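Protein angel homolog 2 (Homo sapiens, PDB 6RW0) acts as a 2',3'-cyclic phosphatase of the CCR4/nocturin family and probably binds the 3' untranslated regions of mRNAs. Local coordinates at residues A[75-78]-A[79-82]; A[84-87]-A[88-92]. One frame throughout, in Å; residues are numbered along the deposited sequence.

Contact 1: A[75-78]-A[79-82]; sequences CRRP and VLHW
The backbone N-H groups of Val79 and Leu80 turn back onto the carbonyls of Arg76 and Arg77. Val79 N donates to Arg76 O at 3.1 Å. Leu80 N donates to Arg77 O at 3.2 Å. This is the straighter of the two, at 168°. Each joins residues three apart in sequence, so 76-79 and 77-80 form two overlapping beta turns.

Cys75 O is satisfied by a side chain. Arg77 NH2 reaches it at 3.1 Å, and Arg77 NE adds a weak bond to the same oxygen. The bend at chi2 (-66°) helps fold the Arg77 chain back to this oxygen, and NH2 has a further weak partner in Tyr72 O. Leu80 CD1 lies over one face of this guanidinium, 3.8 Å from Arg77 CZ. The other methyl, Leu80 CD2, rests 3.8 Å from Cys75 CB. With an alanine here in place of Leu80, the Arg77 guanidinium would probably lose the methyl over one face, and a gap is likely to open beside Cys75.

Val79 is tightly placed, with CG2 only 3.2 Å from Arg76 O. Its CG1 meets Arg76 NH1 at 3.8 Å, where the two side chains cross at about a right angle. NH1 has its main partner in Glu412, through a salt bridge.

The turns lie in the loop between helices 62-67 and 82-96, and His81 is the N-cap residue of the second. Leu80 O accepts a bond from Gln62 of helix 62-67, Cys75 and Leu80 touch Pro410, and Trp82 bonds to Glu114 and stacks on His110 of helix 108-121.

Contact 2: A[84-87]-A[88-92]; sequences FRFP and NILKE
Ile89 lies against Arg85, one turn earlier in the same helix, and the two side chains run side by side in the same direction. Ile89 CB sits 3.7 Å from Phe86 O. CG1 then passes 3.4 Å from Arg85 O, a position set by chi1 of -70°, which places CG1 beside the backbone N. At the tip, CD1 is 3.6 Å from Arg85 O and also approaches Arg85 NH1, at 4.0 Å.

The guanidinium beyond is well supplied with acceptors. Arg85 NH1 bonds to Ile59 O and Ser415 O, and NH2 bonds to Leu60 O and Gln62 OE1. These bonds hold the buried guanidinium in place. The Arg85 side chain is about 9 Å from the bound magnesium ion.

The segments are consecutive turns of helix 82-96, in the DNase I-like domain typical of this family. Pro87 kinks the helix because its nitrogen has no hydrogen to give to the turn before. Regular bonding resumes beyond it. Ile89 N bonds to Arg85 O, Leu90 N to Phe86 O at 2.9 Å, and Lys91 N to Pro87 O. The Leu90 bond is nearly straight, at 173°.

Phe86 and Leu90 pack together on the side facing helix 108-121, where both touch Ser118. Leu90 CB lies over one face of the Phe86 ring, offset toward the rim, and Leu90 CD2 is 4.1 Å from Phe86 CZ.

Asn88 ND2 approaches the Phe84 ring 3.6 Å from CE1. The amide and ring planes are 81° apart. ND2 has its polar partners elsewhere: it bonds to Ser415 OG and to Glu412 O, two residues that the Phe84 side chain also touches.

Overall arrangement
Contact 1 comes first along the chain, in the loop after helix 62-67, and contact 2 follows on helix 82-96. Their centres are about 12 Å apart, on the same side of the chain's centre. They meet at the start of the helix, where Val79 O packs 3.3 Å from Arg85 CG and 3.5 Å from Phe84 CD1. Both share neighbours: Gln62 bonds to Leu80 O and to Arg85, and the Glu412 carboxylate forms a salt bridge with Arg76, while its backbone oxygen accepts a bond from Asn88. Trp82 of contact 1 meets the ring of Phe86. Further along, Glu92 bonds to Tyr57 on strand 49-58. This bond ties the helix to the sheet that holds that strand.

Contact 1: A[75-78]-A[79-82]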
# COMPACT_ATOMS: atom_id res chain seq x y z
N CYS A 75 14.71 19.81 -4.09
CA CYS A 75 15.80 18.86 -3.93
C CYS A 75 17.07 19.36 -4.62
O CYS A 75 17.01 19.94 -5.70
CB CYS A 75 15.40 17.54 -4.60
SG CYS A 75 13.85 16.89 -4.05
N ARG A 76 18.21 19.11 -3.99
CA ARG A 76 19.47 19.34 -4.68
C ARG A 76 19.54 18.43 -5.90
O ARG A 76 19.21 17.25 -5.83
CB ARG A 76 20.64 19.09 -3.74
CG ARG A 76 20.74 20.18 -2.68
CD ARG A 76 21.95 20.00 -1.74
NE ARG A 76 23.13 19.71 -2.54
CZ ARG A 76 23.71 18.52 -2.63
NH1 ARG A 76 23.27 17.49 -1.91
NH2 ARG A 76 24.75 18.37 -3.43
N ARG A 77 19.94 19.00 -7.04
CA ARG A 77 19.85 18.26 -8.29
C ARG A 77 20.56 16.92 -8.25
O ARG A 77 20.00 15.93 -8.77
CB ARG A 77 20.39 19.10 -9.45
CG ARG A 77 19.64 20.37 -9.76
CD ARG A 77 18.25 20.08 -10.27
NE ARG A 77 17.28 20.16 -9.18
CZ ARG A 77 16.00 19.86 -9.29
NH1 ARG A 77 15.50 19.45 -10.45
NH2 ARG A 77 15.21 19.97 -8.23
N PRO A 78 21.77 16.79 -7.70
CA PRO A 78 22.48 15.50 -7.77
C PRO A 78 21.75 14.37 -7.06
O PRO A 78 21.97 13.20 -7.42
CB PRO A 78 23.84 15.79 -7.12
CG PRO A 78 24.02 17.27 -7.28
CD PRO A 78 22.65 17.87 -7.19
N VAL A 79 20.90 14.67 -6.08
CA VAL A 79 20.27 13.61 -5.30
C VAL A 79 19.14 12.94 -6.06
O VAL A 79 18.60 11.93 -5.59
CB VAL A 79 19.79 14.04 -3.90
CG1 VAL A 79 20.88 14.84 -3.18
CG2 VAL A 79 18.49 14.80 -3.96
N LEU A 80 18.75 13.47 -7.22
CA LEU A 80 17.60 12.92 -7.92
C LEU A 80 17.94 11.84 -8.93
O LEU A 80 17.04 11.10 -9.34
CB LEU A 80 16.81 14.04 -8.62
CG LEU A 80 16.22 15.07 -7.67
CD1 LEU A 80 15.61 16.20 -8.48
CD2 LEU A 80 15.17 14.47 -6.76
N HIS A 81 19.20 11.71 -9.33
CA HIS A 81 19.56 10.72 -10.34
C HIS A 81 19.38 9.30 -9.81
O HIS A 81 19.66 9.02 -8.65
CB HIS A 81 21.01 10.92 -10.76
CG HIS A 81 21.29 12.27 -11.34
ND1 HIS A 81 20.72 12.69 -12.52
CD2 HIS A 81 22.06 13.29 -10.90
CE1 HIS A 81 21.13 13.92 -12.79
NE2 HIS A 81 21.94 14.30 -11.81
N TRP A 82 18.92 8.40 -10.69
CA TRP A 82 18.75 7.01 -10.27
C TRP A 82 20.07 6.39 -9.83
O TRP A 82 20.08 5.54 -8.94
CB TRP A 82 18.12 6.20 -11.40
CG TRP A 82 17.85 4.76 -11.09
CD1 TRP A 82 18.40 3.68 -11.72
CD2 TRP A 82 16.98 4.23 -10.09
NE1 TRP A 82 17.90 2.52 -11.18
CE2 TRP A 82 17.04 2.83 -10.17
CE3 TRP A 82 16.16 4.81 -9.12
CZ2 TRP A 82 16.31 2.00 -9.32
CZ3 TRP A 82 15.43 3.99 -8.29
CH2 TRP A 82 15.51 2.61 -8.39

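Contact 2: A[84-87]-A[88-92]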
# COMPACT_ATOMS: atom_id res chain seq x y z
N PHE A 84 22.21 7.75 -8.05
CA PHE A 84 22.33 8.18 -6.66
C PHE A 84 21.29 7.49 -5.78
O PHE A 84 21.61 6.98 -4.70
CB PHE A 84 22.17 9.71 -6.58
CG PHE A 84 22.44 10.27 -5.21
CD1 PHE A 84 21.45 10.31 -4.25
CD2 PHE A 84 23.70 10.73 -4.88
CE1 PHE A 84 21.70 10.79 -2.97
CE2 PHE A 84 23.96 11.22 -3.61
CZ PHE A 84 22.95 11.25 -2.65
N ARG A 85 20.05 7.44 -6.24
CA ARG A 85 18.96 6.98 -5.38
C ARG A 85 18.99 5.48 -5.15
O ARG A 85 18.74 5.02 -4.03
CB ARG A 85 17.61 7.38 -5.98
CG ARG A 85 17.43 8.88 -6.11
CD ARG A 85 15.97 9.27 -6.33
NE ARG A 85 15.33 8.63 -7.47
CZ ARG A 85 14.32 7.75 -7.41
NH1 ARG A 85 13.81 7.34 -6.26
NH2 ARG A 85 13.81 7.27 -8.54
N PHE A 86 19.23 4.68 -6.19
CA PHE A 86 19.12 3.24 -6.02
C PHE A 86 20.09 2.70 -4.97
O PHE A 86 19.68 1.89 -4.13
CB PHE A 86 19.26 2.50 -7.34
CG PHE A 86 19.27 1.01 -7.16
CD1 PHE A 86 18.16 0.35 -6.67
CD2 PHE A 86 20.42 0.28 -7.43
CE1 PHE A 86 18.19 -1.02 -6.47
CE2 PHE A 86 20.44 -1.08 -7.24
CZ PHE A 86 19.32 -1.73 -6.76
N PRO A 87 21.37 3.09 -4.96
CA PRO A 87 22.23 2.59 -3.87
C PRO A 87 21.71 2.91 -2.48
O PRO A 87 21.86 2.09 -1.57
CB PRO A 87 23.59 3.24 -4.16
CG PRO A 87 23.57 3.50 -5.63
CD PRO A 87 22.13 3.84 -5.97
N ASN A 88 21.11 4.09 -2.29
CA ASN A 88 20.54 4.42 -1.00
C ASN A 88 19.34 3.54 -0.66
O ASN A 88 19.21 3.06 0.47
CB ASN A 88 20.10 5.88 -1.00
CG ASN A 88 21.20 6.83 -0.59
OD1 ASN A 88 22.28 6.42 -0.15
ND2 ASN A 88 20.93 8.12 -0.73
N ILE A 89 18.46 3.31 -1.64
CA ILE A 89 17.28 2.48 -1.41
C ILE A 89 17.69 1.05 -1.09
O ILE A 89 17.17 0.43 -0.15
CB ILE A 89 16.36 2.55 -2.64
CG1 ILE A 89 15.73 3.94 -2.76
CG2 ILE A 89 15.29 1.47 -2.57
CD1 ILE A 89 15.24 4.29 -4.15
N LEU A 90 18.65 0.51 -1.85
CA LEU A 90 19.11 -0.85 -1.59
C LEU A 90 19.76 -0.96 -0.21
O LEU A 90 19.55 -1.94 0.51
CB LEU A 90 20.07 -1.28 -2.69
CG LEU A 90 20.66 -2.69 -2.57
CD1 LEU A 90 19.55 -3.71 -2.66
CD2 LEU A 90 21.74 -2.92 -3.63
N LYS A 91 20.54 0.06 0.18
CA LYS A 91 21.17 0.05 1.49
C LYS A 91 20.13 0.03 2.61
O LYS A 91 20.31 -0.67 3.61
CB LYS A 91 22.08 1.28 1.61
CG LYS A 91 22.78 1.43 2.93
CD LYS A 91 23.72 2.64 2.90
CE LYS A 91 24.47 2.80 4.21
NZ LYS A 91 25.25 4.07 4.24
N GLU A 92 19.05 0.80 2.45
CA GLU A 92 17.97 0.78 3.43
C GLU A 92 17.33 -0.60 3.52
O GLU A 92 17.04 -1.10 4.61
CB GLU A 92 16.86 1.74 3.02
CG GLU A 92 17.01 3.16 3.29
CD GLU A 92 15.74 3.88 2.87
OE1 GLU A 92 15.52 4.04 1.65
OE2 GLU A 92 14.95 4.24 3.76